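Local coordinates for protein iron transport multicopper oxidase FET3 (PDB 1ZPU) that oxidises ferrous to ferric iron with dioxygen, using four copper ions, to supply high-affinity iron uptake in yeast, and also oxidises cuprous copper, at residues 405-408 / 409-412; 181-185 / 186-190; 424-427 / 428-431. All blocks are in the same frame, centred on the assembly; numbering follows the deposited sequence.

Interaction 1: 405-408 / 409-412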
loop_
_atom_site.group_PDB
_atom_site.type_symbol
_atom_site.label_atom_id
_atom_site.label_comp_id
_atom_site.label_asym_id
_atom_site.label_seq_id
_atom_site.Cartn_x
_atom_site.Cartn_y
_atom_site.Cartn_z
ATOM N N GLN A 405 -6.713 9.152 16.124
ATOM C CA GLN A 405 -7.310 8.055 16.907
ATOM C C GLN A 405 -7.264 6.740 16.147
ATOM O O GLN A 405 -7.513 6.699 14.942
ATOM C CB GLN A 405 -8.759 8.347 17.335
ATOM C CG GLN A 405 -9.450 7.128 17.972
ATOM C CD GLN A 405 -10.698 7.460 18.778
ATOM O OE1 GLN A 405 -10.666 8.277 19.707
ATOM N NE2 GLN A 405 -11.799 6.796 18.445
ATOM N N ARG A 406 -6.932 5.672 16.864
ATOM C CA ARG A 406 -7.025 4.324 16.344
ATOM C C ARG A 406 -7.407 3.386 17.485
ATOM O O ARG A 406 -6.543 2.897 18.220
ATOM C CB ARG A 406 -5.704 3.890 15.723
ATOM C CG ARG A 406 -5.790 2.495 15.139
ATOM C CD ARG A 406 -4.635 1.668 15.601
ATOM N NE ARG A 406 -3.766 1.413 14.480
ATOM C CZ ARG A 406 -2.445 1.360 14.537
ATOM N NH1 ARG A 406 -1.813 1.556 15.689
ATOM N NH2 ARG A 406 -1.758 1.114 13.412
ATOM N N ASP A 407 -8.703 3.131 17.615
ATOM C CA ASP A 407 -9.255 2.451 18.788
ATOM C C ASP A 407 -8.769 0.990 18.919
ATOM O O ASP A 407 -8.217 0.424 17.968
ATOM C CB ASP A 407 -10.791 2.563 18.766
ATOM C CG ASP A 407 -11.417 2.546 20.158
ATOM O OD1 ASP A 407 -10.706 2.353 21.167
ATOM O OD2 ASP A 407 -12.652 2.723 20.244
ATOM N N ARG A 408 -8.971 0.408 20.103
ATOM C CA ARG A 408 -8.546 -0.956 20.448
ATOM C C ARG A 408 -9.310 -2.023 19.669
ATOM O O ARG A 408 -10.312 -1.725 19.021
ATOM C CB ARG A 408 -8.756 -1.209 21.946
ATOM C CG ARG A 408 -10.230 -1.344 22.368
ATOM C CD ARG A 408 -10.370 -1.572 23.855
ATOM N NE ARG A 408 -11.760 -1.666 24.303
ATOM C CZ ARG A 408 -12.489 -2.784 24.324
ATOM N NH1 ARG A 408 -11.990 -3.931 23.894
ATOM N NH2 ARG A 408 -13.738 -2.755 24.768
ATOM N N THR A 409 -8.848 -3.269 19.755
ATOM C CA THR A 409 -9.574 -4.383 19.160
ATOM C C THR A 409 -10.860 -4.654 19.921
ATOM O O THR A 409 -10.869 -4.661 21.152
ATOM C CB THR A 409 -8.702 -5.659 19.053
ATOM O OG1 THR A 409 -7.771 -5.501 17.968
ATOM C CG2 THR A 409 -9.554 -6.907 18.792
ATOM N N TYR A 410 -11.944 -4.830 19.169
ATOM C CA TYR A 410 -13.212 -5.299 19.719
ATOM C C TYR A 410 -13.453 -6.732 19.247
ATOM O O TYR A 410 -13.942 -6.966 18.140
ATOM C CB TYR A 410 -14.374 -4.359 19.355
ATOM C CG TYR A 410 -14.245 -2.981 19.979
ATOM C CD1 TYR A 410 -13.794 -1.892 19.226
ATOM C CD2 TYR A 410 -14.539 -2.769 21.332
ATOM C CE1 TYR A 410 -13.654 -0.627 19.798
ATOM C CE2 TYR A 410 -14.399 -1.504 21.908
ATOM C CZ TYR A 410 -13.956 -0.443 21.135
ATOM O OH TYR A 410 -13.803 0.797 21.692
ATOM N N ASP A 411 -13.092 -7.682 20.111
ATOM C CA ASP A 411 -13.019 -9.100 19.761
ATOM C C ASP A 411 -14.371 -9.772 19.791
ATOM O O ASP A 411 -14.982 -9.898 20.857
ATOM C CB ASP A 411 -12.077 -9.841 20.715
ATOM C CG ASP A 411 -11.468 -11.086 20.080
ATOM O OD1 ASP A 411 -10.691 -11.790 20.767
ATOM O OD2 ASP A 411 -11.753 -11.356 18.889
ATOM N N ASP A 412 -14.829 -10.226 18.628
ATOM C CA ASP A 412 -16.172 -10.779 18.520
ATOM C C ASP A 412 -16.259 -12.179 19.114
ATOM O O ASP A 412 -17.350 -12.646 19.472
ATOM C CB ASP A 412 -16.681 -10.717 17.073
ATOM C CG ASP A 412 -16.490 -12.006 16.322
ATOM O OD1 ASP A 412 -15.356 -12.278 15.872
ATOM O OD2 ASP A 412 -17.489 -12.738 16.162
#
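Y410 and D407 join through one hydrogen bond, given by the phenol OH of Y410 to D407 OD2 over 2.7 Å. The carboxylate stands almost perpendicular to the ring, and the hydroxyl reaches OD2 from above the carboxylate plane, whereas OD2 itself lies at the ring's edge and close to its plane. R408, the residue next in line, takes the face of the same ring: its CG sits 4.3 Å from the centroid of Y410, near the ring normal, in a CH-pi contact. Farther out, Y410 CE2 lies over one face of the R408 guanidinium, 3.2 Å from NH2, the two planes inclined at 55°.

This is the exit of strand 401-406, within the third plastocyanin-like domain. The strand lies next to the outermost strand 434-436 in the six-stranded sheet of this cupredoxin fold, and here it gives way to the long loop that leads to that neighbour. With the CG of D407 anti to the backbone N (chi1 -151°), the carboxylate swings forward along the chain, and its second oxygen, OD1, accepts the backbone N-H of R408 at 2.8 Å. Both carboxylate oxygens are therefore engaged, which probably fixes the rotation of the group and favours its anionic form.

Outward from this shell, E416 ties R408 to D411: its OE1 forms a salt bridge with R408 NH2, while its OE2 accepts the backbone N of D411. The loop ahead of strand 446-452 supports the backbone, S445 OG bonding to R408 O and R442 NH1 to D407 O, and the ring of H419 meets that of Y410 at an inclined angle.

Interaction 2: 181-185 / 186-190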
loop_
_atom_site.group_PDB
_atom_site.type_symbol
_atom_site.label_atom_id
_atom_site.label_comp_id
_atom_site.label_asym_id
_atom_site.label_seq_id
_atom_site.Cartn_x
_atom_site.Cartn_y
_atom_site.Cartn_z
ATOM N N GLU A 181 24.825 -11.829 6.561
ATOM C CA GLU A 181 26.174 -11.860 7.135
ATOM C C GLU A 181 26.522 -10.521 7.773
ATOM O O GLU A 181 26.553 -9.499 7.091
ATOM C CB GLU A 181 27.198 -12.143 6.041
ATOM C CG GLU A 181 26.807 -13.245 5.087
ATOM C CD GLU A 181 28.017 -14.027 4.622
ATOM O OE1 GLU A 181 28.012 -15.269 4.800
ATOM O OE2 GLU A 181 28.984 -13.403 4.106
ATOM N N VAL A 182 26.799 -10.515 9.072
ATOM C CA VAL A 182 27.053 -9.249 9.754
ATOM C C VAL A 182 28.476 -9.134 10.248
ATOM O O VAL A 182 29.193 -10.123 10.290
ATOM C CB VAL A 182 26.060 -8.974 10.922
ATOM C CG1 VAL A 182 24.656 -8.705 10.378
ATOM C CG2 VAL A 182 26.070 -10.104 11.942
ATOM N N GLN A 183 28.880 -7.917 10.600
ATOM C CA GLN A 183 30.165 -7.658 11.262
ATOM C C GLN A 183 29.917 -7.300 12.722
ATOM O O GLN A 183 28.917 -6.660 13.039
ATOM C CB GLN A 183 30.896 -6.497 10.587
ATOM C CG GLN A 183 31.252 -6.735 9.138
ATOM C CD GLN A 183 32.403 -7.699 8.981
ATOM O OE1 GLN A 183 33.382 -7.666 9.743
ATOM N NE2 GLN A 183 32.302 -8.568 7.987
ATOM N N PRO A 184 30.825 -7.702 13.623
ATOM C CA PRO A 184 30.638 -7.389 15.044
ATOM C C PRO A 184 30.659 -5.886 15.307
ATOM O O PRO A 184 31.279 -5.135 14.547
ATOM C CB PRO A 184 31.857 -8.034 15.704
ATOM C CG PRO A 184 32.884 -8.114 14.607
ATOM C CD PRO A 184 32.079 -8.443 13.388
ATOM N N ASP A 185 29.986 -5.459 16.373
ATOM C CA ASP A 185 30.028 -4.063 16.826
ATOM C C ASP A 185 29.784 -3.073 15.686
ATOM O O ASP A 185 30.591 -2.193 15.412
ATOM C CB ASP A 185 31.361 -3.762 17.539
ATOM C CG ASP A 185 31.406 -2.358 18.128
ATOM O OD1 ASP A 185 30.375 -1.920 18.689
ATOM O OD2 ASP A 185 32.461 -1.686 18.023
ATOM N N THR A 186 28.662 -3.235 15.011
ATOM C CA THR A 186 28.336 -2.397 13.866
ATOM C C THR A 186 26.868 -1.995 13.931
ATOM O O THR A 186 26.005 -2.797 14.288
ATOM C CB THR A 186 28.685 -3.104 12.531
ATOM O OG1 THR A 186 30.074 -3.455 12.528
ATOM C CG2 THR A 186 28.406 -2.213 11.344
ATOM N N THR A 187 26.598 -0.736 13.627
ATOM C CA THR A 187 25.235 -0.250 13.566
ATOM C C THR A 187 24.750 -0.352 12.127
ATOM O O THR A 187 25.325 0.262 11.222
ATOM C CB THR A 187 25.119 1.213 14.046
ATOM O OG1 THR A 187 25.472 1.298 15.433
ATOM C CG2 THR A 187 23.695 1.736 13.860
ATOM N N TYR A 188 23.694 -1.135 11.922
ATOM C CA TYR A 188 23.081 -1.298 10.607
ATOM C C TYR A 188 21.786 -0.525 10.527
ATOM O O TYR A 188 20.971 -0.568 11.455
ATOM C CB TYR A 188 22.802 -2.769 10.322
ATOM C CG TYR A 188 24.035 -3.563 10.003
ATOM C CD1 TYR A 188 24.848 -4.070 11.022
ATOM C CD2 TYR A 188 24.402 -3.810 8.679
ATOM C CE1 TYR A 188 25.999 -4.812 10.718
ATOM C CE2 TYR A 188 25.544 -4.539 8.367
ATOM C CZ TYR A 188 26.334 -5.038 9.386
ATOM O OH TYR A 188 27.460 -5.762 9.082
ATOM N N LEU A 189 21.596 0.193 9.426
ATOM C CA LEU A 189 20.276 0.734 9.104
ATOM C C LEU A 189 19.502 -0.333 8.311
ATOM O O LEU A 189 19.862 -0.695 7.186
ATOM C CB LEU A 189 20.381 2.054 8.338
ATOM C CG LEU A 189 19.078 2.838 8.145
ATOM C CD1 LEU A 189 18.701 3.591 9.398
ATOM C CD2 LEU A 189 19.175 3.796 6.977
ATOM N N LEU A 190 18.453 -0.852 8.930
ATOM C CA LEU A 190 17.707 -1.944 8.368
ATOM C C LEU A 190 16.326 -1.434 7.959
ATOM O O LEU A 190 15.525 -1.045 8.814
ATOM C CB LEU A 190 17.614 -3.055 9.421
ATOM C CG LEU A 190 17.296 -4.493 9.026
ATOM C CD1 LEU A 190 17.352 -5.372 10.250
ATOM C CD2 LEU A 190 15.940 -4.587 8.406
#
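Y188 overlaps V182 along one flank of its ring, where CE1 comes within 4.1 Å of V182 CG1, the methyl approaching obliquely. The hydroxyl reaches past V182 to the backbone: Q183 N donates to Y188 OH over 3.0 Å with an N-H...O angle of 151°, and the donor lies near the plane of the ring, at its edge. Close to the same oxygen lies Q183 CB, 3.8 Å from Y188 OH. A phenylalanine in place of Y188 would probably keep the contact with V182 but leave the amide of Q183 without its acceptor and the loop less firmly tied to the strand.

A second bond holds the apex of the bend. T186 OG1 donates to P184 O at 2.9 Å, meeting that carbonyl from well above its plane, about 53° out of it. The torsion explains the reach: OG1 is anti to the carbonyl carbon of T186 (chi1 -57°), turned back toward the preceding residues. Between the two bonded residues D185 takes up a left-handed backbone conformation, which lets the chain reverse. Its OD1 is bonded to NE2 of H241, whose ND1 in turn meets OG1 of T187, while OG1 of T242 bonds to Q183 O. The ring of W180 meets that of Y188 edge-to-face.

The loop carries the chain from strand 179-181, in one sheet of the second plastocyanin-like domain, to strand 187-194, in the other. A tyrosine near the start of a strand whose hydroxyl binds a backbone group five residues earlier, across such a crossing, is the tyrosine corner, a recurrent feature of Greek-key beta sandwiches such as this cupredoxin domain.

Interaction 3: 424-427 / 428-431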
loop_
_atom_site.group_PDB
_atom_site.type_symbol
_atom_site.label_atom_id
_atom_site.label_comp_id
_atom_site.label_asym_id
_atom_site.label_seq_id
_atom_site.Cartn_x
_atom_site.Cartn_y
_atom_site.Cartn_z
ATOM N N ASP A 424 -18.517 13.124 19.927
ATOM C CA ASP A 424 -18.941 13.614 21.226
ATOM C C ASP A 424 -18.255 12.868 22.368
ATOM O O ASP A 424 -18.215 13.352 23.499
ATOM C CB ASP A 424 -20.462 13.503 21.354
ATOM C CG ASP A 424 -21.209 14.464 20.437
ATOM O OD1 ASP A 424 -20.658 14.891 19.399
ATOM O OD2 ASP A 424 -22.371 14.786 20.762
ATOM N N ASN A 425 -17.700 11.699 22.061
ATOM C CA ASN A 425 -17.211 10.789 23.087
ATOM C C ASN A 425 -15.976 10.023 22.637
ATOM O O ASN A 425 -16.096 8.989 21.989
ATOM C CB ASN A 425 -18.334 9.800 23.421
ATOM C CG ASN A 425 -17.956 8.815 24.508
ATOM O OD1 ASN A 425 -17.466 9.231 25.588
ATOM N ND2 ASN A 425 -18.196 7.490 24.231
ATOM N N HIS A 426 -14.794 10.524 22.982
ATOM C CA HIS A 426 -13.534 9.922 22.550
ATOM C C HIS A 426 -12.395 10.376 23.460
ATOM O O HIS A 426 -12.467 11.462 24.034
ATOM C CB HIS A 426 -13.233 10.315 21.093
ATOM C CG HIS A 426 -13.063 11.790 20.888
ATOM N ND1 HIS A 426 -11.905 12.460 21.221
ATOM C CD2 HIS A 426 -13.912 12.726 20.400
ATOM C CE1 HIS A 426 -12.047 13.745 20.946
ATOM N NE2 HIS A 426 -13.255 13.932 20.448
ATOM N N PRO A 427 -11.332 9.557 23.584
ATOM C CA PRO A 427 -10.132 9.995 24.312
ATOM C C PRO A 427 -9.554 11.278 23.700
ATOM O O PRO A 427 -9.757 11.526 22.508
ATOM C CB PRO A 427 -9.153 8.832 24.095
ATOM C CG PRO A 427 -10.015 7.637 23.738
ATOM C CD PRO A 427 -11.199 8.186 23.034
ATOM N N ALA A 428 -8.854 12.086 24.497
ATOM C CA ALA A 428 -8.165 13.261 23.963
ATOM C C ALA A 428 -7.162 12.834 22.875
ATOM O O ALA A 428 -6.388 11.898 23.073
ATOM C CB ALA A 428 -7.463 14.004 25.072
ATOM N N PHE A 429 -7.213 13.504 21.724
ATOM C CA PHE A 429 -6.267 13.267 20.635
ATOM C C PHE A 429 -4.858 13.715 21.053
ATOM O O PHE A 429 -4.724 14.574 21.934
ATOM C CB PHE A 429 -6.672 14.044 19.376
ATOM C CG PHE A 429 -8.063 13.757 18.872
ATOM C CD1 PHE A 429 -8.946 14.807 18.615
ATOM C CD2 PHE A 429 -8.482 12.455 18.607
ATOM C CE1 PHE A 429 -10.231 14.563 18.127
ATOM C CE2 PHE A 429 -9.770 12.197 18.119
ATOM C CZ PHE A 429 -10.643 13.250 17.877
ATOM N N PRO A 430 -3.804 13.151 20.418
ATOM C CA PRO A 430 -2.432 13.607 20.684
ATOM C C PRO A 430 -2.202 15.047 20.229
ATOM O O PRO A 430 -2.849 15.506 19.278
ATOM C CB PRO A 430 -1.577 12.664 19.835
ATOM C CG PRO A 430 -2.493 12.157 18.787
ATOM C CD PRO A 430 -3.833 12.061 19.426
ATOM N N GLU A 431 -1.293 15.747 20.909
ATOM C CA GLU A 431 -0.902 17.100 20.525
ATOM C C GLU A 431 -0.052 17.111 19.255
ATOM O O GLU A 431 -0.205 17.994 18.405
ATOM C CB GLU A 431 -0.132 17.757 21.655
ATOM C CG GLU A 431 -0.996 18.197 22.822
ATOM C CD GLU A 431 -0.202 18.962 23.863
ATOM O OE1 GLU A 431 1.031 18.751 23.958
ATOM O OE2 GLU A 431 -0.810 19.777 24.587
#
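Between H426 and F429 the backbone runs stretched out, beta-like at H426 and then, from P427 through P430, with torsions close to those of a polyproline II helix, so that the extended chain sets H426 and F429, three residues apart, on one side. The segment belongs to the long loop joining strands 401-406 and 434-436 of the third plastocyanin-like domain, a cupredoxin fold, and lies at the protein surface, where two prolines help to keep the chain extended.

H426 and F429 form an offset stack. The centroids of the imidazole and phenyl rings are 4.3 Å apart and their planes differ by only 13°, so the faces are nearly parallel. The overlap is rim upon rim: H426 CE1 lies 3.4 Å from F429 CZ, and ND1 of H426 sits over the same side of the phenyl group, 3.7 Å from CZ. Although the rings are nearly parallel, the side chains themselves cross at about a right angle, arriving over one another from different directions.

What fixes the rotation of the imidazole is a bond within the loop. The first torsion of H426 (chi1 62°) places CG between the backbone N and the carbonyl carbon, turning the ring forward over the next peptide, and ND1 donates to P427 O. Further contacts come from Q405 of strand 401-406, which touches both H426 and F429, from I404 and I310, which pack against F429, and from F421, whose ring meets that of H426.

In that bond ND1 of H426 and O of P427 are 2.7 Å apart, the N-H points almost straight at the oxygen (169°), and the oxygen lies in the imidazole plane although the donor stands above the plane of the carbonyl.

How the interactions relate
Interactions 1 and 3 lie on one loop of the third plastocyanin-like domain, near its start and toward its end, with centres about 15 Å apart. Q405 joins them: its OE1 lies 3.4 Å from P427 CD, and its CB packs 4.1 Å from F429 CE2, so the end of strand 401-406 meets the returning loop. Interaction 2 belongs to the second plastocyanin-like domain, its centre about 37 Å from that of interaction 1 and 41 Å from that of interaction 3, and touches neither. Of the three, interaction 1 has a copper site nearby: the side chain of T409 is about 11 Å from that of H392, a type 1 copper ligand.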